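Local coordinates for chromatin structure-remodeling complex subunit RSC2 (Saccharomyces cerevisiae, PDB 4BB7), which serves as a component of the ATP-dependent RSC chromatin-remodeling complex, which repositions nucleosomes in transcription regulation, and binds histone H3 through its BAH domain, at residues G47-R51 against C148-I153; P70-H75 against P172-R176; T184-P190 against A205-P210. One frame throughout, in Å; residues are numbered along the deposited sequence.

Interaction 1 (G47-R51 against C148-I153); sequences GQIFR and CLPEEI
Pro150 lies flat against Phe50, joining strand 45-54 of the six-stranded BAH-domain sheet to the loop that follows strand 138-141. The tight part is a CH-pi contact: Pro150 CG sits 3.7 Å from the centroid of the Phe50 ring and only 2° off its normal, directly over the middle of one face. At the far end of the same ring the chain of the loop runs past, with CZ 3.5 Å from Cys148 O, a carbonyl lying at the ring edge. A classic beta bulge, in which Phe50 and Arg51 both face Asn63, lies in the strand here, and Tyr92 and Phe50 meet with their rings edge-to-face.

The Gln48 amide closes on the CD corner of the proline. Its extended chain, with CG anti to the backbone N (chi1 180°), carries the amide across to Pro150 CD, which NE2 approaches to 3.6 Å. The NE2 group gives its hydrogen bond to Gly30 O, which would limit turning of the amide.

Beyond the proline the contact thins. Partly exposed Leu149 brings CD2 to 3.8 Å from Gln48 OE1, while Ile153 reaches the strand through CD1 alone, 3.8 Å from Gln48 NE2. No direct hydrogen bond joins the two segments; a water bridges them instead, donating to Gln48 OE1 at 2.7 Å and to Cys148 O at 2.6 Å.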
ATOM      1  N   GLY A  47      -6.568  -0.742 -16.100  1.00 28.56           N
ATOM      2  CA  GLY A  47      -5.371  -1.199 -15.421  1.00 26.19           C
ATOM      3  C   GLY A  47      -4.987  -2.625 -15.769  1.00 29.59           C
ATOM      4  O   GLY A  47      -5.770  -3.364 -16.364  1.00 30.35           O
ATOM      5  N   GLN A  48      -3.766  -3.003 -15.407  1.00 32.12           N
ATOM      6  CA  GLN A  48      -3.303  -4.375 -15.575  1.00 35.46           C
ATOM      7  C   GLN A  48      -2.869  -4.945 -14.228  1.00 31.04           C
ATOM      8  O   GLN A  48      -2.136  -4.296 -13.484  1.00 35.84           O
ATOM      9  CB  GLN A  48      -2.146  -4.445 -16.573  1.00 31.05           C
ATOM     10  CG  GLN A  48      -1.610  -5.856 -16.784  1.00 32.00           C
ATOM     11  CD  GLN A  48      -0.520  -5.928 -17.836  1.00 27.80           C
ATOM     12  OE1 GLN A  48       0.215  -4.967 -18.055  1.00 26.49           O
ATOM     13  NE2 GLN A  48      -0.413  -7.075 -18.493  1.00 26.75           N
ATOM     14  N   ILE A  49      -3.319  -6.156 -13.918  1.00 24.88           N
ATOM     15  CA  ILE A  49      -3.012  -6.778 -12.632  1.00 32.39           C
ATOM     16  C   ILE A  49      -1.558  -7.252 -12.505  1.00 32.18           C
ATOM     17  O   ILE A  49      -1.125  -8.161 -13.208  1.00 36.44           O
ATOM     18  CB  ILE A  49      -3.956  -7.952 -12.350  1.00 30.23           C
ATOM     19  CG1 ILE A  49      -5.407  -7.465 -12.368  1.00 29.54           C
ATOM     20  CG2 ILE A  49      -3.617  -8.596 -11.015  1.00 28.24           C
ATOM     21  CD1 ILE A  49      -6.430  -8.578 -12.377  1.00 22.96           C
ATOM     22  N   PHE A  50      -0.812  -6.633 -11.596  1.00 30.81           N
ATOM     23  CA  PHE A  50       0.582  -7.010 -11.371  1.00 33.02           C
ATOM     24  C   PHE A  50       0.756  -8.041 -10.255  1.00 32.74           C
ATOM     25  O   PHE A  50       1.711  -8.818 -10.271  1.00 30.47           O
ATOM     26  CB  PHE A  50       1.440  -5.778 -11.077  1.00 32.15           C
ATOM     27  CG  PHE A  50       2.010  -5.127 -12.302  1.00 33.33           C
ATOM     28  CD1 PHE A  50       1.184  -4.471 -13.206  1.00 34.15           C
ATOM     29  CD2 PHE A  50       3.375  -5.158 -12.546  1.00 30.11           C
ATOM     30  CE1 PHE A  50       1.712  -3.864 -14.337  1.00 32.21           C
ATOM     31  CE2 PHE A  50       3.908  -4.556 -13.671  1.00 29.67           C
ATOM     32  CZ  PHE A  50       3.074  -3.908 -14.568  1.00 34.51           C
ATOM     33  N   ARG A  51      -0.147  -8.038  -9.278  1.00 32.09           N
ATOM     34  CA  ARG A  51      -0.093  -9.036  -8.214  1.00 34.34           C
ATOM     35  C   ARG A  51      -1.381  -9.093  -7.396  1.00 31.13           C
ATOM     36  O   ARG A  51      -2.148  -8.133  -7.357  1.00 33.49           O
ATOM     37  CB  ARG A  51       1.120  -8.807  -7.301  1.00 32.24           C
ATOM     38  CG  ARG A  51       0.894  -7.788  -6.206  1.00 36.06           C
ATOM     39  CD  ARG A  51       2.112  -7.661  -5.303  1.00 38.75           C
ATOM     40  NE  ARG A  51       1.844  -6.806  -4.148  1.00 39.01           N
ATOM     41  CZ  ARG A  51       2.041  -5.492  -4.127  1.00 46.12           C
ATOM     42  NH1 ARG A  51       2.514  -4.874  -5.205  1.00 38.98           N
ATOM     43  NH2 ARG A  51       1.763  -4.794  -3.030  1.00 42.10           N
ATOM     44  N   CYS A 148       6.983  -2.896 -19.882  1.00 38.52           N
ATOM     45  CA  CYS A 148       5.862  -2.267 -19.187  1.00 37.57           C
ATOM     46  C   CYS A 148       4.980  -3.300 -18.500  1.00 38.58           C
ATOM     47  O   CYS A 148       4.062  -2.951 -17.760  1.00 36.44           O
ATOM     48  CB  CYS A 148       5.021  -1.438 -20.161  1.00 35.08           C
ATOM     49  SG  CYS A 148       5.896  -0.026 -20.877  1.00 44.39           S
ATOM     50  N   LEU A 149       5.269  -4.572 -18.745  1.00 33.93           N
ATOM     51  CA  LEU A 149       4.412  -5.653 -18.284  1.00 31.67           C
ATOM     52  C   LEU A 149       4.891  -6.228 -16.959  1.00 36.22           C
ATOM     53  O   LEU A 149       5.997  -5.932 -16.512  1.00 34.43           O
ATOM     54  CB  LEU A 149       4.368  -6.754 -19.342  1.00 37.47           C
ATOM     55  CG  LEU A 149       4.053  -6.276 -20.761  1.00 33.77           C
ATOM     56  CD1 LEU A 149       4.157  -7.423 -21.744  1.00 32.96           C
ATOM     57  CD2 LEU A 149       2.675  -5.643 -20.816  1.00 30.30           C
ATOM     58  N   PRO A 150       4.047  -7.048 -16.313  1.00 37.51           N
ATOM     59  CA  PRO A 150       4.515  -7.774 -15.129  1.00 40.44           C
ATOM     60  C   PRO A 150       5.595  -8.772 -15.531  1.00 37.69           C
ATOM     61  O   PRO A 150       5.526  -9.360 -16.611  1.00 34.89           O
ATOM     62  CB  PRO A 150       3.261  -8.513 -14.646  1.00 28.72           C
ATOM     63  CG  PRO A 150       2.120  -7.757 -15.236  1.00 33.77           C
ATOM     64  CD  PRO A 150       2.613  -7.262 -16.561  1.00 29.66           C
ATOM     65  N   GLU A 151       6.584  -8.952 -14.665  1.00 35.57           N
ATOM     66  CA  GLU A 151       7.710  -9.827 -14.958  1.00 40.94           C
ATOM     67  C   GLU A 151       7.266 -11.201 -15.453  1.00 36.58           C
ATOM     68  O   GLU A 151       7.818 -11.733 -16.416  1.00 37.73           O
ATOM     69  CB  GLU A 151       8.592  -9.976 -13.718  1.00 40.01           C
ATOM     70  CG  GLU A 151       9.793 -10.875 -13.920  1.00 41.84           C
ATOM     71  CD  GLU A 151      10.562 -11.095 -12.638  1.00 46.60           C
ATOM     72  OE1 GLU A 151      10.370 -10.307 -11.687  1.00 49.36           O
ATOM     73  OE2 GLU A 151      11.352 -12.060 -12.580  1.00 51.73           O
ATOM     74  N   GLU A 152       6.257 -11.763 -14.798  1.00 33.78           N
ATOM     75  CA  GLU A 152       5.808 -13.122 -15.089  1.00 37.18           C
ATOM     76  C   GLU A 152       5.466 -13.386 -16.556  1.00 37.93           C
ATOM     77  O   GLU A 152       5.713 -14.483 -17.056  1.00 42.67           O
ATOM     78  CB  GLU A 152       4.617 -13.494 -14.205  1.00 43.15           C
ATOM     79  N   ILE A 153       4.896 -12.398 -17.242  1.00 35.54           N
ATOM     80  CA  ILE A 153       4.483 -12.589 -18.634  1.00 32.95           C
ATOM     81  C   ILE A 153       5.288 -11.729 -19.605  1.00 39.26           C
ATOM     82  O   ILE A 153       4.949 -11.625 -20.785  1.00 33.73           O
ATOM     83  CB  ILE A 153       2.984 -12.280 -18.834  1.00 38.97           C
ATOM     84  CG1 ILE A 153       2.731 -10.773 -18.746  1.00 35.53           C
ATOM     85  CG2 ILE A 153       2.140 -13.037 -17.819  1.00 41.37           C
ATOM     86  CD1 ILE A 153       1.376 -10.354 -19.263  1.00 34.31           C
TER
HETATM   87  O   HOH W   1       1.548  -2.650 -17.437  1.00 32.07           O

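Interaction 2 (P70-H75 against P172-R176); sequences PEQTVH and PSPIR
The imidazole of His75 and the hydroxyl of Ser173 form the one direct hydrogen bond between these segments: NE2 and OG lie 2.9 Å apart, the bond is nearly straight at 170°, and OG sits at the ring edge near its plane. Beside it, Ile175 reaches in with CD1 3.8 Å from His75 CE1, while its other branch, CG2, rests 3.8 Å from Glu71 CB. Pro174 covers the outer side, its CG 4.0 Å from Pro70 CB and also close to the carboxylate of Glu71, which is salt-bridged through OE2 to Lys43.

The next shell fixes both ends of the central bond. His75 CG lies between the backbone N and the carbonyl carbon (chi1 56°), setting the ring between the two segments, NE2 turned to Ser173 and ND1 donating to Thr73 OG1, 26° out of the ring plane. Thr73 OG1 in turn donates to Pro70 O at 2.8 Å, on a lone pair in the carbonyl plane, and Thr73 N uses the same acceptor. On the facing segment, Ser173 OG accepts from Ile175 N at 3.2 Å. A leucine in place of His75 would probably break this chain of bonds, leaving Ser173 OG and Thr73 OG1 each without its imidazole partner. The rings of Phe81 and His75 meet edge-to-face, and strand 206-207 adds Val206.

The Ser173 loop, an ST turn coinciding with a type I beta turn, follows strand 166-172 and meets the 3-10 segment 70-72 after strand 60-68, joining two loops of the BAH-domain construct beside the parallel pair 75-76 and 206-207.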
ATOM      1  N   PRO A  70      -7.290  10.176 -22.253  1.00 32.45           N
ATOM      2  CA  PRO A  70      -6.873  11.525 -22.658  1.00 27.74           C
ATOM      3  C   PRO A  70      -7.402  12.622 -21.733  1.00 29.38           C
ATOM      4  O   PRO A  70      -6.634  13.474 -21.280  1.00 28.02           O
ATOM      5  CB  PRO A  70      -7.488  11.671 -24.052  1.00 27.04           C
ATOM      6  CG  PRO A  70      -7.569  10.269 -24.569  1.00 25.61           C
ATOM      7  CD  PRO A  70      -7.878   9.417 -23.373  1.00 26.13           C
ATOM      8  N   GLU A  71      -8.701  12.600 -21.456  1.00 30.38           N
ATOM      9  CA  GLU A  71      -9.322  13.628 -20.625  1.00 24.45           C
ATOM     10  C   GLU A  71      -8.691  13.701 -19.239  1.00 28.48           C
ATOM     11  O   GLU A  71      -8.907  14.661 -18.500  1.00 31.13           O
ATOM     12  CB  GLU A  71     -10.824  13.379 -20.492  1.00 25.25           C
ATOM     13  CG  GLU A  71     -11.181  12.038 -19.862  1.00 28.79           C
ATOM     14  CD  GLU A  71     -11.432  10.943 -20.892  1.00 39.17           C
ATOM     15  OE1 GLU A  71     -10.927  11.053 -22.031  1.00 35.88           O
ATOM     16  OE2 GLU A  71     -12.148   9.970 -20.559  1.00 39.92           O
ATOM     17  N   GLN A  72      -7.910  12.686 -18.891  1.00 27.19           N
ATOM     18  CA  GLN A  72      -7.313  12.606 -17.564  1.00 26.17           C
ATOM     19  C   GLN A  72      -5.871  13.106 -17.527  1.00 27.30           C
ATOM     20  O   GLN A  72      -5.224  13.068 -16.481  1.00 26.92           O
ATOM     21  CB  GLN A  72      -7.391  11.173 -17.030  1.00 26.79           C
ATOM     22  CG  GLN A  72      -8.805  10.712 -16.698  1.00 24.31           C
ATOM     23  CD  GLN A  72      -8.892   9.224 -16.423  1.00 25.19           C
ATOM     24  OE1 GLN A  72      -8.139   8.426 -16.989  1.00 22.72           O
ATOM     25  NE2 GLN A  72      -9.815   8.840 -15.550  1.00 27.65           N
ATOM     26  N   THR A  73      -5.368  13.579 -18.663  1.00 25.25           N
ATOM     27  CA  THR A  73      -3.980  14.035 -18.737  1.00 27.16           C
ATOM     28  C   THR A  73      -3.848  15.531 -19.015  1.00 27.95           C
ATOM     29  O   THR A  73      -4.809  16.205 -19.394  1.00 28.78           O
ATOM     30  CB  THR A  73      -3.182  13.274 -19.817  1.00 25.54           C
ATOM     31  OG1 THR A  73      -3.841  13.409 -21.082  1.00 28.76           O
ATOM     32  CG2 THR A  73      -3.056  11.799 -19.464  1.00 22.40           C
ATOM     33  N   VAL A  74      -2.640  16.040 -18.816  1.00 24.65           N
ATOM     34  CA  VAL A  74      -2.306  17.400 -19.199  1.00 28.24           C
ATOM     35  C   VAL A  74      -1.548  17.353 -20.522  1.00 32.55           C
ATOM     36  O   VAL A  74      -0.519  16.680 -20.633  1.00 28.31           O
ATOM     37  CB  VAL A  74      -1.437  18.082 -18.128  1.00 24.56           C
ATOM     38  CG1 VAL A  74      -1.013  19.462 -18.589  1.00 26.43           C
ATOM     39  CG2 VAL A  74      -2.194  18.160 -16.808  1.00 28.37           C
ATOM     40  N   HIS A  75      -2.061  18.059 -21.525  1.00 29.21           N
ATOM     41  CA  HIS A  75      -1.465  18.031 -22.857  1.00 29.36           C
ATOM     42  C   HIS A  75      -1.809  19.264 -23.687  1.00 27.97           C
ATOM     43  O   HIS A  75      -2.798  19.956 -23.426  1.00 23.64           O
ATOM     44  CB  HIS A  75      -1.923  16.779 -23.605  1.00 30.08           C
ATOM     45  CG  HIS A  75      -3.410  16.653 -23.704  1.00 23.52           C
ATOM     46  ND1 HIS A  75      -4.165  15.997 -22.756  1.00 25.43           N
ATOM     47  CD2 HIS A  75      -4.283  17.111 -24.631  1.00 24.47           C
ATOM     48  CE1 HIS A  75      -5.439  16.049 -23.098  1.00 26.13           C
ATOM     49  NE2 HIS A  75      -5.538  16.718 -24.233  1.00 28.90           N
ATOM     50  N   PRO A 172      -9.542  14.969 -32.059  1.00 25.74           N
ATOM     51  CA  PRO A 172      -9.178  16.139 -31.257  1.00 24.68           C
ATOM     52  C   PRO A 172      -9.484  15.913 -29.780  1.00 30.11           C
ATOM     53  O   PRO A 172     -10.395  15.152 -29.441  1.00 26.67           O
ATOM     54  CB  PRO A 172     -10.081  17.237 -31.818  1.00 30.00           C
ATOM     55  CG  PRO A 172     -11.265  16.504 -32.356  1.00 26.80           C
ATOM     56  CD  PRO A 172     -10.705  15.232 -32.924  1.00 27.93           C
ATOM     57  N   SER A 173      -8.723  16.578 -28.917  1.00 28.36           N
ATOM     58  CA  SER A 173      -8.840  16.407 -27.476  1.00 23.33           C
ATOM     59  C   SER A 173     -10.270  16.573 -26.987  1.00 31.48           C
ATOM     60  O   SER A 173     -10.973  17.490 -27.411  1.00 30.22           O
ATOM     61  CB  SER A 173      -7.940  17.405 -26.749  1.00 22.18           C
ATOM     62  OG  SER A 173      -8.132  17.325 -25.348  1.00 29.68           O
ATOM     63  N   PRO A 174     -10.698  15.685 -26.079  1.00 29.80           N
ATOM     64  CA  PRO A 174     -12.031  15.744 -25.477  1.00 25.86           C
ATOM     65  C   PRO A 174     -12.152  16.891 -24.471  1.00 29.51           C
ATOM     66  O   PRO A 174     -13.267  17.247 -24.097  1.00 31.53           O
ATOM     67  CB  PRO A 174     -12.145  14.397 -24.762  1.00 27.95           C
ATOM     68  CG  PRO A 174     -10.746  14.041 -24.423  1.00 29.56           C
ATOM     69  CD  PRO A 174      -9.907  14.555 -25.563  1.00 26.14           C
ATOM     70  N   ILE A 175     -11.027  17.463 -24.046  1.00 29.47           N
ATOM     71  CA  ILE A 175     -11.053  18.578 -23.098  1.00 29.22           C
ATOM     72  C   ILE A 175     -10.508  19.868 -23.702  1.00 29.85           C
ATOM     73  O   ILE A 175     -10.126  20.791 -22.984  1.00 30.94           O
ATOM     74  CB  ILE A 175     -10.286  18.260 -21.786  1.00 30.48           C
ATOM     75  CG1 ILE A 175      -8.830  17.891 -22.077  1.00 25.83           C
ATOM     76  CG2 ILE A 175     -10.985  17.146 -21.007  1.00 31.70           C
ATOM     77  CD1 ILE A 175      -8.023  17.583 -20.831  1.00 23.88           C
ATOM     78  N   ARG A 176     -10.474  19.933 -25.026  1.00 30.50           N
ATOM     79  CA  ARG A 176     -10.039  21.147 -25.702  1.00 36.27           C
ATOM     80  C   ARG A 176     -10.869  22.333 -25.221  1.00 33.67           C
ATOM     81  O   ARG A 176     -10.385  23.465 -25.185  1.00 27.95           O
ATOM     82  CB  ARG A 176     -10.168  20.990 -27.219  1.00 26.27           C
ATOM     83  CG  ARG A 176     -11.535  20.503 -27.659  1.00 32.22           C
ATOM     84  CD  ARG A 176     -11.650  20.419 -29.168  1.00 35.31           C
ATOM     85  NE  ARG A 176     -12.843  19.678 -29.565  1.00 41.53           N
ATOM     86  CZ  ARG A 176     -13.262  19.549 -30.820  1.00 45.60           C
ATOM     87  NH1 ARG A 176     -12.589  20.122 -31.808  1.00 41.42           N
ATOM     88  NH2 ARG A 176     -14.363  18.854 -31.084  1.00 42.55           N
TER

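Interaction 3 (T184-P190 against A205-P210); sequences TPHDRVP and AVYMRP
Pro190 and Tyr207 meet at about a right angle in the apolar middle of this surface contact, with Pro190 CD 3.5 Å from Tyr207 CD1. The proline's CG also touches Ala205 CB at 3.6 Å, and Val189 extends the patch, its CG1 3.9 Å from Tyr207 CE1. Tyr207 belongs to the weakly bonded strand 206-207, which pairs in parallel with strand 75-76; the loop 184-190 lies along it without forming a strand of its own.

Outward from here, the edge of the Tyr207 ring is turned to the face of the Arg209 guanidinium, with CE2 3.4 Å above its plane, over the centre. A bend at chi2 (-64°) folds the arginine, whose first bond points away from the loop, back toward it. There NH1 and NH2 grip the single carbonyl oxygen Asp187 O end-on, at 2.8 and 2.7 Å, within 5° of the guanidinium plane. The Asp187 carboxylate instead turns inward to its own loop, taking Thr184 N on OD2 and the Thr184 hydroxyl on OD1, both from above its plane. Farther along, Pro185 CB packs on Pro210 CD, and a water links Thr184 O, to which it donates, with Met208 N, 2.8 Å away.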
ATOM      1  N   THR A 184      -1.755  31.614 -24.139  1.00 35.77           N
ATOM      2  CA  THR A 184      -0.720  31.992 -25.097  1.00 37.03           C
ATOM      3  C   THR A 184       0.188  30.793 -25.350  1.00 37.53           C
ATOM      4  O   THR A 184       0.124  29.798 -24.624  1.00 31.39           O
ATOM      5  CB  THR A 184       0.143  33.171 -24.591  1.00 35.57           C
ATOM      6  OG1 THR A 184       0.845  32.778 -23.407  1.00 37.85           O
ATOM      7  CG2 THR A 184      -0.719  34.387 -24.291  1.00 34.83           C
ATOM      8  N   PRO A 185       1.033  30.882 -26.388  1.00 29.96           N
ATOM      9  CA  PRO A 185       1.970  29.802 -26.710  1.00 35.22           C
ATOM     10  C   PRO A 185       3.138  29.718 -25.727  1.00 36.69           C
ATOM     11  O   PRO A 185       4.004  28.858 -25.893  1.00 37.76           O
ATOM     12  CB  PRO A 185       2.488  30.189 -28.103  1.00 36.75           C
ATOM     13  CG  PRO A 185       1.505  31.179 -28.627  1.00 35.50           C
ATOM     14  CD  PRO A 185       1.025  31.921 -27.428  1.00 34.96           C
ATOM     15  N   HIS A 186       3.165  30.591 -24.724  1.00 32.01           N
ATOM     16  CA  HIS A 186       4.245  30.574 -23.743  1.00 33.40           C
ATOM     17  C   HIS A 186       3.758  30.505 -22.294  1.00 36.96           C
ATOM     18  O   HIS A 186       4.492  30.859 -21.371  1.00 31.34           O
ATOM     19  CB  HIS A 186       5.168  31.779 -23.930  1.00 39.60           C
ATOM     20  CG  HIS A 186       4.499  33.097 -23.694  1.00 40.84           C
ATOM     21  ND1 HIS A 186       4.175  33.961 -24.717  1.00 44.30           N
ATOM     22  CD2 HIS A 186       4.094  33.697 -22.550  1.00 39.80           C
ATOM     23  CE1 HIS A 186       3.599  35.038 -24.214  1.00 49.96           C
ATOM     24  NE2 HIS A 186       3.538  34.904 -22.901  1.00 45.54           N
ATOM     25  N   ASP A 187       2.527  30.047 -22.091  1.00 33.18           N
ATOM     26  CA  ASP A 187       2.029  29.838 -20.737  1.00 34.05           C
ATOM     27  C   ASP A 187       2.600  28.555 -20.137  1.00 36.62           C
ATOM     28  O   ASP A 187       2.840  27.579 -20.850  1.00 34.90           O
ATOM     29  CB  ASP A 187       0.503  29.805 -20.719  1.00 35.15           C
ATOM     30  CG  ASP A 187      -0.109  31.148 -21.060  1.00 42.79           C
ATOM     31  OD1 ASP A 187       0.517  32.187 -20.754  1.00 39.50           O
ATOM     32  OD2 ASP A 187      -1.217  31.164 -21.638  1.00 46.12           O
ATOM     33  N   ARG A 188       2.826  28.568 -18.826  1.00 28.96           N
ATOM     34  CA  ARG A 188       3.370  27.405 -18.136  1.00 29.18           C
ATOM     35  C   ARG A 188       2.421  26.218 -18.207  1.00 34.40           C
ATOM     36  O   ARG A 188       1.203  26.383 -18.293  1.00 32.10           O
ATOM     37  CB  ARG A 188       3.679  27.742 -16.679  1.00 30.15           C
ATOM     38  CG  ARG A 188       4.934  28.576 -16.502  1.00 43.33           C
ATOM     39  CD  ARG A 188       5.022  29.153 -15.106  1.00 46.85           C
ATOM     40  NE  ARG A 188       6.289  29.840 -14.877  1.00 46.30           N
ATOM     41  CZ  ARG A 188       6.543  30.593 -13.813  1.00 54.31           C
ATOM     42  NH1 ARG A 188       5.611  30.762 -12.882  1.00 57.73           N
ATOM     43  NH2 ARG A 188       7.725  31.183 -13.680  1.00 54.45           N
ATOM     44  N   VAL A 189       2.992  25.018 -18.182  1.00 33.92           N
ATOM     45  CA  VAL A 189       2.204  23.797 -18.195  1.00 33.13           C
ATOM     46  C   VAL A 189       1.355  23.737 -16.939  1.00 28.06           C
ATOM     47  O   VAL A 189       1.886  23.786 -15.831  1.00 34.15           O
ATOM     48  CB  VAL A 189       3.102  22.553 -18.239  1.00 31.19           C
ATOM     49  CG1 VAL A 189       2.255  21.298 -18.433  1.00 29.12           C
ATOM     50  CG2 VAL A 189       4.136  22.689 -19.348  1.00 30.87           C
ATOM     51  N   PRO A 190       0.031  23.628 -17.111  1.00 26.48           N
ATOM     52  CA  PRO A 190      -0.943  23.631 -16.015  1.00 25.48           C
ATOM     53  C   PRO A 190      -1.009  22.290 -15.294  1.00 29.37           C
ATOM     54  O   PRO A 190      -0.506  21.288 -15.800  1.00 31.16           O
ATOM     55  CB  PRO A 190      -2.264  23.895 -16.737  1.00 22.49           C
ATOM     56  CG  PRO A 190      -2.073  23.254 -18.069  1.00 25.16           C
ATOM     57  CD  PRO A 190      -0.620  23.464 -18.425  1.00 30.40           C
ATOM     58  N   ALA A 205      -5.798  19.094 -18.019  1.00 23.62           N
ATOM     59  CA  ALA A 205      -5.820  20.455 -18.540  1.00 27.13           C
ATOM     60  C   ALA A 205      -5.178  20.530 -19.917  1.00 29.57           C
ATOM     61  O   ALA A 205      -4.450  19.622 -20.326  1.00 25.98           O
ATOM     62  CB  ALA A 205      -5.121  21.405 -17.581  1.00 21.94           C
ATOM     63  N   VAL A 206      -5.452  21.621 -20.625  1.00 27.88           N
ATOM     64  CA  VAL A 206      -4.851  21.849 -21.931  1.00 27.44           C
ATOM     65  C   VAL A 206      -4.202  23.226 -21.993  1.00 29.74           C
ATOM     66  O   VAL A 206      -4.664  24.169 -21.353  1.00 26.57           O
ATOM     67  CB  VAL A 206      -5.884  21.716 -23.064  1.00 26.08           C
ATOM     68  CG1 VAL A 206      -6.395  20.288 -23.150  1.00 27.05           C
ATOM     69  CG2 VAL A 206      -7.030  22.684 -22.851  1.00 28.70           C
ATOM     70  N   TYR A 207      -3.124  23.330 -22.763  1.00 26.80           N
ATOM     71  CA  TYR A 207      -2.421  24.594 -22.924  1.00 25.08           C
ATOM     72  C   TYR A 207      -1.942  24.794 -24.364  1.00 27.33           C
ATOM     73  O   TYR A 207      -2.034  23.889 -25.191  1.00 25.72           O
ATOM     74  CB  TYR A 207      -1.250  24.676 -21.947  1.00 29.43           C
ATOM     75  CG  TYR A 207      -0.198  23.611 -22.149  1.00 26.75           C
ATOM     76  CD1 TYR A 207      -0.430  22.299 -21.761  1.00 29.88           C
ATOM     77  CD2 TYR A 207       1.031  23.919 -22.715  1.00 28.00           C
ATOM     78  CE1 TYR A 207       0.528  21.321 -21.936  1.00 28.58           C
ATOM     79  CE2 TYR A 207       1.999  22.949 -22.893  1.00 30.10           C
ATOM     80  CZ  TYR A 207       1.739  21.651 -22.502  1.00 30.67           C
ATOM     81  OH  TYR A 207       2.693  20.677 -22.680  1.00 36.80           O
ATOM     82  N   MET A 208      -1.429  25.984 -24.658  1.00 30.37           N
ATOM     83  CA  MET A 208      -1.026  26.326 -26.020  1.00 29.15           C
ATOM     84  C   MET A 208       0.489  26.222 -26.211  1.00 33.11           C
ATOM     85  O   MET A 208       1.261  26.404 -25.272  1.00 31.92           O
ATOM     86  CB  MET A 208      -1.520  27.733 -26.383  1.00 31.05           C
ATOM     87  CG  MET A 208      -1.910  27.909 -27.852  1.00 34.66           C
ATOM     88  SD  MET A 208      -2.679  29.505 -28.224  1.00 37.58           S
ATOM     89  CE  MET A 208      -4.225  29.364 -27.333  1.00 31.14           C
ATOM     90  N   ARG A 209       0.907  25.926 -27.436  1.00 34.00           N
ATOM     91  CA  ARG A 209       2.324  25.839 -27.764  1.00 33.72           C
ATOM     92  C   ARG A 209       2.550  26.134 -29.243  1.00 31.50           C
ATOM     93  O   ARG A 209       1.691  25.846 -30.076  1.00 34.73           O
ATOM     94  CB  ARG A 209       2.873  24.450 -27.420  1.00 36.08           C
ATOM     95  CG  ARG A 209       3.216  24.248 -25.950  1.00 35.01           C
ATOM     96  CD  ARG A 209       4.354  25.168 -25.514  1.00 36.01           C
ATOM     97  NE  ARG A 209       4.640  25.063 -24.084  1.00 35.65           N
ATOM     98  CZ  ARG A 209       4.030  25.777 -23.142  1.00 35.22           C
ATOM     99  NH1 ARG A 209       3.092  26.653 -23.472  1.00 29.47           N
ATOM    100  NH2 ARG A 209       4.356  25.613 -21.867  1.00 32.30           N
ATOM    101  N   PRO A 210       3.703  26.722 -29.579  1.00 28.74           N
ATOM    102  CA  PRO A 210       3.996  26.922 -31.003  1.00 34.07           C
ATOM    103  C   PRO A 210       4.042  25.587 -31.744  1.00 35.12           C
ATOM    104  O   PRO A 210       4.560  24.601 -31.223  1.00 34.33           O
ATOM    105  CB  PRO A 210       5.377  27.594 -30.994  1.00 31.59           C
ATOM    106  CG  PRO A 210       5.919  27.387 -29.605  1.00 31.63           C
ATOM    107  CD  PRO A 210       4.734  27.298 -28.703  1.00 29.11           C
TER
HETATM  108  O   HOH W   2      -1.629  28.096 -22.773  1.00 33.36           O

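Overall arrangement
From the N terminus, residues 47-51, on strand 45-54, meet the loop 148-153; interaction 1 thus closes a span of 96 residues containing most of the BAH sheet. Segment 70-75 falls within that span, but its partner 172-176 comes after it, so interactions 1 and 2 cross, on opposite sides of the chain's centre with nearest atoms about 9 Å apart. Interaction 3 follows both in series and closes a short excursion of 14 residues. It touches interaction 2 where His75 N probably bonds to Ala205 O. Interaction 2 brings the 172-176 turn against the loop 70-75 after strand 60-68, and interaction 3 folds the 184-190 loop back on the strand 206-207 that pairs with 75-76.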